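Local coordinates for ESX secretion system protein EccC (Thermomonospora curvata, PDB 4NH0) that serves as a multi-domain ATPase of the type VII (ESX) secretion system, binding the exported protein EsxB through its third FtsK domain, at residues Met1098-Asp1110 and Pro1120-Arg1133. Residues are numbered along the deposited sequence; the frame is centred on the assembly and turned at random.
Sequences MASPGLVMSGNKD and PHKLPQGRGYFVER. With ATP (adenosine-5'-triphosphate), chain F.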
loop_
_atom_site.group_PDB
_atom_site.type_symbol
_atom_site.label_atom_id
_atom_site.label_comp_id
_atom_site.label_asym_id
_atom_site.label_seq_id
_atom_site.Cartn_x
_atom_site.Cartn_y
_atom_site.Cartn_z
ATOM N N MET A 1098 38.971 7.241 34.167
ATOM C CA MET A 1098 38.350 8.405 34.787
ATOM C C MET A 1098 37.305 9.038 33.872
ATOM O O MET A 1098 36.927 10.194 34.054
ATOM C CB MET A 1098 39.411 9.435 35.182
ATOM C CG MET A 1098 40.253 9.963 34.043
ATOM S SD MET A 1098 41.679 10.870 34.666
ATOM C CE MET A 1098 40.896 11.953 35.858
ATOM N N ALA A 1099 36.853 8.263 32.890
ATOM C CA ALA A 1099 35.740 8.635 32.018
ATOM C C ALA A 1099 35.956 9.960 31.295
ATOM O O ALA A 1099 35.065 10.806 31.261
ATOM C CB ALA A 1099 34.447 8.684 32.817
ATOM N N SER A 1100 37.136 10.134 30.714
ATOM C CA SER A 1100 37.425 11.327 29.932
ATOM C C SER A 1100 36.684 11.279 28.604
ATOM O O SER A 1100 36.468 10.201 28.056
ATOM C CB SER A 1100 38.928 11.466 29.696
ATOM O OG SER A 1100 39.610 11.728 30.907
ATOM N N PRO A 1101 36.277 12.450 28.091
ATOM C CA PRO A 1101 35.642 12.533 26.774
ATOM C C PRO A 1101 36.572 12.013 25.690
ATOM O O PRO A 1101 37.773 12.263 25.748
ATOM C CB PRO A 1101 35.378 14.029 26.603
ATOM C CG PRO A 1101 35.324 14.563 27.989
ATOM C CD PRO A 1101 36.321 13.761 28.760
ATOM N N GLY A 1102 36.025 11.295 24.717
ATOM C CA GLY A 1102 36.849 10.691 23.692
ATOM C C GLY A 1102 36.227 10.695 22.313
ATOM O O GLY A 1102 35.035 10.949 22.156
ATOM N N LEU A 1103 37.047 10.410 21.309
ATOM C CA LEU A 1103 36.576 10.332 19.935
ATOM C C LEU A 1103 37.201 9.145 19.215
ATOM O O LEU A 1103 38.419 8.983 19.207
ATOM C CB LEU A 1103 36.887 11.627 19.184
ATOM C CG LEU A 1103 36.436 11.670 17.724
ATOM C CD1 LEU A 1103 34.955 11.389 17.627
ATOM C CD2 LEU A 1103 36.754 13.012 17.105
ATOM N N VAL A 1104 36.359 8.313 18.615
ATOM C CA VAL A 1104 36.832 7.180 17.834
ATOM C C VAL A 1104 36.513 7.398 16.362
ATOM O O VAL A 1104 35.354 7.345 15.956
ATOM C CB VAL A 1104 36.205 5.859 18.310
ATOM C CG1 VAL A 1104 36.658 4.708 17.428
ATOM C CG2 VAL A 1104 36.565 5.597 19.761
ATOM N N MET A 1105 37.545 7.649 15.566
ATOM C CA MET A 1105 37.360 7.947 14.153
ATOM C C MET A 1105 37.426 6.693 13.291
ATOM O O MET A 1105 37.019 5.613 13.716
ATOM C CB MET A 1105 38.402 8.963 13.686
ATOM C CG MET A 1105 38.196 10.356 14.260
ATOM S SD MET A 1105 39.529 11.492 13.849
ATOM C CE MET A 1105 38.698 13.066 14.020
ATOM N N SER A 1106 37.933 6.848 12.073
ATOM C CA SER A 1106 38.032 5.739 11.134
ATOM C C SER A 1106 39.034 4.696 11.611
ATOM O O SER A 1106 40.103 5.034 12.116
ATOM C CB SER A 1106 38.425 6.248 9.747
ATOM O OG SER A 1106 38.514 5.184 8.816
ATOM N N GLY A 1107 38.680 3.426 11.448
ATOM C CA GLY A 1107 39.555 2.338 11.840
ATOM C C GLY A 1107 39.026 0.988 11.406
ATOM O O GLY A 1107 38.292 0.885 10.424
ATOM N N ASN A 1108 39.408 -0.054 12.134
ATOM C CA ASN A 1108 38.891 -1.388 11.873
ATOM C C ASN A 1108 38.500 -2.092 13.166
ATOM O O ASN A 1108 38.886 -1.680 14.259
ATOM C CB ASN A 1108 39.908 -2.224 11.097
ATOM C CG ASN A 1108 41.209 -2.401 11.846
ATOM O OD1 ASN A 1108 41.590 -1.562 12.662
ATOM N ND2 ASN A 1108 41.905 -3.497 11.567
ATOM N N LYS A 1109 37.735 -3.166 13.020
ATOM C CA LYS A 1109 37.087 -3.840 14.138
ATOM C C LYS A 1109 38.037 -4.819 14.812
ATOM O O LYS A 1109 37.732 -5.366 15.873
ATOM C CB LYS A 1109 35.813 -4.572 13.678
ATOM C CG LYS A 1109 34.895 -3.813 12.695
ATOM C CD LYS A 1109 35.458 -3.686 11.276
ATOM C CE LYS A 1109 34.426 -3.179 10.285
ATOM N NZ LYS A 1109 35.095 -2.655 9.058
ATOM N N ASP A 1110 39.192 -5.028 14.187
ATOM C CA ASP A 1110 40.215 -5.917 14.721
ATOM C C ASP A 1110 40.722 -5.429 16.073
ATOM O O ASP A 1110 41.184 -6.217 16.897
ATOM C CB ASP A 1110 41.383 -6.037 13.741
ATOM C CG ASP A 1110 41.018 -6.807 12.487
ATOM O OD1 ASP A 1110 39.987 -7.512 12.495
ATOM O OD2 ASP A 1110 41.767 -6.708 11.491
ATOM N N PRO A 1120 35.073 0.278 16.153
ATOM C CA PRO A 1120 35.581 1.094 15.046
ATOM C C PRO A 1120 35.333 0.485 13.670
ATOM O O PRO A 1120 35.179 -0.728 13.549
ATOM C CB PRO A 1120 37.080 1.165 15.331
ATOM C CG PRO A 1120 37.185 0.994 16.799
ATOM C CD PRO A 1120 36.112 0.022 17.164
ATOM N N HIS A 1121 35.295 1.337 12.650
ATOM C CA HIS A 1121 35.147 0.899 11.266
ATOM C C HIS A 1121 35.521 2.030 10.315
ATOM O O HIS A 1121 35.852 3.132 10.751
ATOM C CB HIS A 1121 33.723 0.416 10.994
ATOM C CG HIS A 1121 32.668 1.425 11.324
ATOM N ND1 HIS A 1121 32.052 2.199 10.365
ATOM C CD2 HIS A 1121 32.117 1.783 12.508
ATOM C CE1 HIS A 1121 31.168 2.992 10.944
ATOM N NE2 HIS A 1121 31.189 2.759 12.244
ATOM N N LYS A 1122 35.473 1.751 9.016
ATOM C CA LYS A 1122 35.881 2.723 8.007
ATOM C C LYS A 1122 34.946 3.927 7.965
ATOM O O LYS A 1122 33.781 3.810 7.587
ATOM C CB LYS A 1122 35.944 2.062 6.628
ATOM C CG LYS A 1122 36.336 3.003 5.498
ATOM C CD LYS A 1122 37.731 3.574 5.698
ATOM C CE LYS A 1122 38.168 4.392 4.493
ATOM N NZ LYS A 1122 39.448 5.112 4.737
ATOM N N LEU A 1123 35.470 5.082 8.360
ATOM C CA LEU A 1123 34.707 6.324 8.349
ATOM C C LEU A 1123 35.369 7.363 7.454
ATOM O O LEU A 1123 36.588 7.359 7.293
ATOM C CB LEU A 1123 34.559 6.877 9.767
ATOM C CG LEU A 1123 33.573 6.169 10.692
ATOM C CD1 LEU A 1123 33.635 6.768 12.084
ATOM C CD2 LEU A 1123 32.167 6.261 10.133
ATOM N N PRO A 1124 34.564 8.258 6.864
ATOM C CA PRO A 1124 35.112 9.367 6.077
ATOM C C PRO A 1124 35.951 10.303 6.938
ATOM O O PRO A 1124 35.865 10.244 8.164
ATOM C CB PRO A 1124 33.862 10.075 5.548
ATOM C CG PRO A 1124 32.772 9.671 6.476
ATOM C CD PRO A 1124 33.092 8.271 6.877
ATOM N N GLN A 1125 36.751 11.150 6.300
ATOM C CA GLN A 1125 37.656 12.038 7.018
ATOM C C GLN A 1125 36.909 13.011 7.924
ATOM O O GLN A 1125 35.920 13.620 7.519
ATOM C CB GLN A 1125 38.529 12.815 6.032
ATOM C CG GLN A 1125 39.453 11.939 5.203
ATOM C CD GLN A 1125 40.321 12.744 4.256
ATOM O OE1 GLN A 1125 39.899 13.774 3.733
ATOM N NE2 GLN A 1125 41.542 12.276 4.033
ATOM N N GLY A 1126 37.388 13.146 9.156
ATOM C CA GLY A 1126 36.813 14.085 10.098
ATOM C C GLY A 1126 35.713 13.495 10.956
ATOM O O GLY A 1126 35.452 13.974 12.057
ATOM N N ARG A 1127 35.065 12.449 10.454
ATOM C CA ARG A 1127 33.945 11.841 11.159
ATOM C C ARG A 1127 34.423 10.835 12.200
ATOM O O ARG A 1127 35.418 10.141 11.994
ATOM C CB ARG A 1127 32.999 11.164 10.167
ATOM C CG ARG A 1127 31.660 10.762 10.757
ATOM C CD ARG A 1127 30.645 10.506 9.662
ATOM N NE ARG A 1127 30.562 11.634 8.739
ATOM C CZ ARG A 1127 29.764 11.677 7.679
ATOM N NH1 ARG A 1127 28.971 10.654 7.399
ATOM N NH2 ARG A 1127 29.760 12.747 6.897
ATOM N N GLY A 1128 33.710 10.768 13.319
ATOM C CA GLY A 1128 34.037 9.840 14.385
ATOM C C GLY A 1128 32.912 9.706 15.393
ATOM O O GLY A 1128 31.898 10.392 15.294
ATOM N N TYR A 1129 33.092 8.820 16.367
ATOM C CA TYR A 1129 32.091 8.614 17.407
ATOM C C TYR A 1129 32.498 9.297 18.705
ATOM O O TYR A 1129 33.423 8.858 19.384
ATOM C CB TYR A 1129 31.864 7.121 17.647
ATOM C CG TYR A 1129 31.122 6.430 16.530
ATOM C CD1 TYR A 1129 29.736 6.387 16.516
ATOM C CD2 TYR A 1129 31.806 5.818 15.489
ATOM C CE1 TYR A 1129 29.052 5.758 15.496
ATOM C CE2 TYR A 1129 31.130 5.185 14.466
ATOM C CZ TYR A 1129 29.753 5.159 14.475
ATOM O OH TYR A 1129 29.074 4.530 13.458
ATOM N N PHE A 1130 31.800 10.376 19.042
ATOM C CA PHE A 1130 32.097 11.132 20.250
ATOM C C PHE A 1130 31.553 10.421 21.480
ATOM O O PHE A 1130 30.351 10.189 21.591
ATOM C CB PHE A 1130 31.517 12.544 20.151
ATOM C CG PHE A 1130 31.811 13.409 21.344
ATOM C CD1 PHE A 1130 33.063 13.969 21.516
ATOM C CD2 PHE A 1130 30.830 13.672 22.284
ATOM C CE1 PHE A 1130 33.336 14.765 22.609
ATOM C CE2 PHE A 1130 31.098 14.469 23.377
ATOM C CZ PHE A 1130 32.352 15.015 23.539
ATOM N N VAL A 1131 32.445 10.075 22.402
ATOM C CA VAL A 1131 32.047 9.386 23.620
ATOM C C VAL A 1131 32.221 10.279 24.840
ATOM O O VAL A 1131 33.323 10.732 25.144
ATOM C CB VAL A 1131 32.848 8.089 23.828
ATOM C CG1 VAL A 1131 32.546 7.493 25.193
ATOM C CG2 VAL A 1131 32.535 7.092 22.727
ATOM N N GLU A 1132 31.115 10.526 25.530
ATOM C CA GLU A 1132 31.114 11.329 26.742
ATOM C C GLU A 1132 30.386 10.547 27.828
ATOM O O GLU A 1132 29.537 9.712 27.519
ATOM C CB GLU A 1132 30.445 12.681 26.487
ATOM C CG GLU A 1132 30.527 13.670 27.635
ATOM C CD GLU A 1132 29.387 14.670 27.613
ATOM O OE1 GLU A 1132 28.788 14.866 26.534
ATOM O OE2 GLU A 1132 29.089 15.257 28.674
ATOM N N ARG A 1133 30.727 10.800 29.088
ATOM C CA ARG A 1133 30.095 10.107 30.206
ATOM C C ARG A 1133 28.585 10.290 30.157
ATOM O O ARG A 1133 27.827 9.337 30.334
ATOM C CB ARG A 1133 30.646 10.606 31.542
ATOM C CG ARG A 1133 30.043 9.912 32.752
ATOM C CD ARG A 1133 30.886 10.126 33.999
ATOM N NE ARG A 1133 30.978 11.534 34.370
ATOM C CZ ARG A 1133 30.042 12.184 35.052
ATOM N NH1 ARG A 1133 28.939 11.553 35.430
ATOM N NH2 ARG A 1133 30.204 13.465 35.352
HETATM P PG ATP F . 48.500 11.345 9.581
HETATM O O1G ATP F . 49.044 12.535 8.829
HETATM O O2G ATP F . 48.673 10.023 8.876
HETATM O O3G ATP F . 48.867 11.328 11.044
HETATM P PB ATP F . 46.288 12.913 10.235
HETATM O O1B ATP F . 47.402 13.870 10.576
HETATM O O2B ATP F . 45.317 12.488 11.301
HETATM O O3B ATP F . 46.909 11.581 9.586
HETATM P PA ATP F . 45.252 15.135 8.936
HETATM O O1A ATP F . 44.446 15.608 10.118
HETATM O O2A ATP F . 46.616 15.729 8.686
HETATM O O3A ATP F . 45.407 13.540 9.049
HETATM O "O5'" ATP F . 44.358 15.303 7.613
HETATM C "C5'" ATP F . 44.637 14.539 6.444
HETATM C "C4'" ATP F . 43.609 14.912 5.387
HETATM O "O4'" ATP F . 42.301 14.779 5.942
HETATM C "C3'" ATP F . 43.775 16.356 4.949
HETATM O "O3'" ATP F . 44.139 16.405 3.567
HETATM C "C2'" ATP F . 42.428 17.016 5.152
HETATM O "O2'" ATP F . 41.951 17.534 3.907
HETATM C "C1'" ATP F . 41.498 15.924 5.651
HETATM N N9 ATP F . 40.801 16.370 6.883
HETATM C C8 ATP F . 41.379 16.559 8.084
HETATM N N7 ATP F . 40.471 16.967 9.005
HETATM C C5 ATP F . 39.279 17.047 8.391
HETATM C C6 ATP F . 37.900 17.414 8.784
HETATM N N6 ATP F . 37.610 17.790 10.052
HETATM N N1 ATP F . 36.941 17.364 7.835
HETATM C C2 ATP F . 37.218 16.993 6.573
HETATM N N3 ATP F . 38.445 16.646 6.148
HETATM C C4 ATP F . 39.501 16.654 6.993
#
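V1104 and Y1129 form an antiparallel hydrogen-bonded pair, as do G1102 and V1131; the V1131 amide reaches G1102 O at 2.7 Å, nearly straight. L1103 and F1130 make the non-hydrogen-bonded pair between them. L1103, with CG anti to its own N (chi1 -180°), lays CD1 over the opposite backbone, 3.4 Å from Y1129 C, while the F1130 ring passes G1102 O obliquely.

M1105 runs outward from the end of this pairing. Its CB lies 3.6 Å from R1127 O, and CG meets the same carbonyl and G1128 CA, where the absence of a side chain lets the backbones come close. Beyond CG the chain runs extended through SD, which carries CE to 3.9 Å from G1126 O; the side chain also touches C952 of the ATP-binding loop. This is the nucleotide-binding end of the third FtsK domain, a P-loop NTPase: strand 1102-1104 lies in the sheet between 944-947, the strand leading into the P-loop, and 1127-1132, which pairs in turn with 1136-1144. A type II turn from P1124 to R1127, whose backbone angles already call for glycine at G1126, lays that CA directly against the adenine, 3.7 Å from ATP C6; the Q1125 side chain lies along the ribose.

Beyond the strands, S1106 and G1107 run alongside 1121-1123 and make a second set of bonds. The S1106 hydroxyl accepts the L1123 amide at 3.1 Å and is also hydrogen-bonded to D949; the G1107 amide approaches H1121 O from well above the carbonyl plane. K1109 bends at chi2 (72°), its CG over P1120 O and its CE against H1121 CB. P1120 CG packs against V1104 CG1 at 3.8 Å, and H1121 NE2 is hydrogen-bonded to Y1129 OH, 3.0 Å away in the plane of the imidazole.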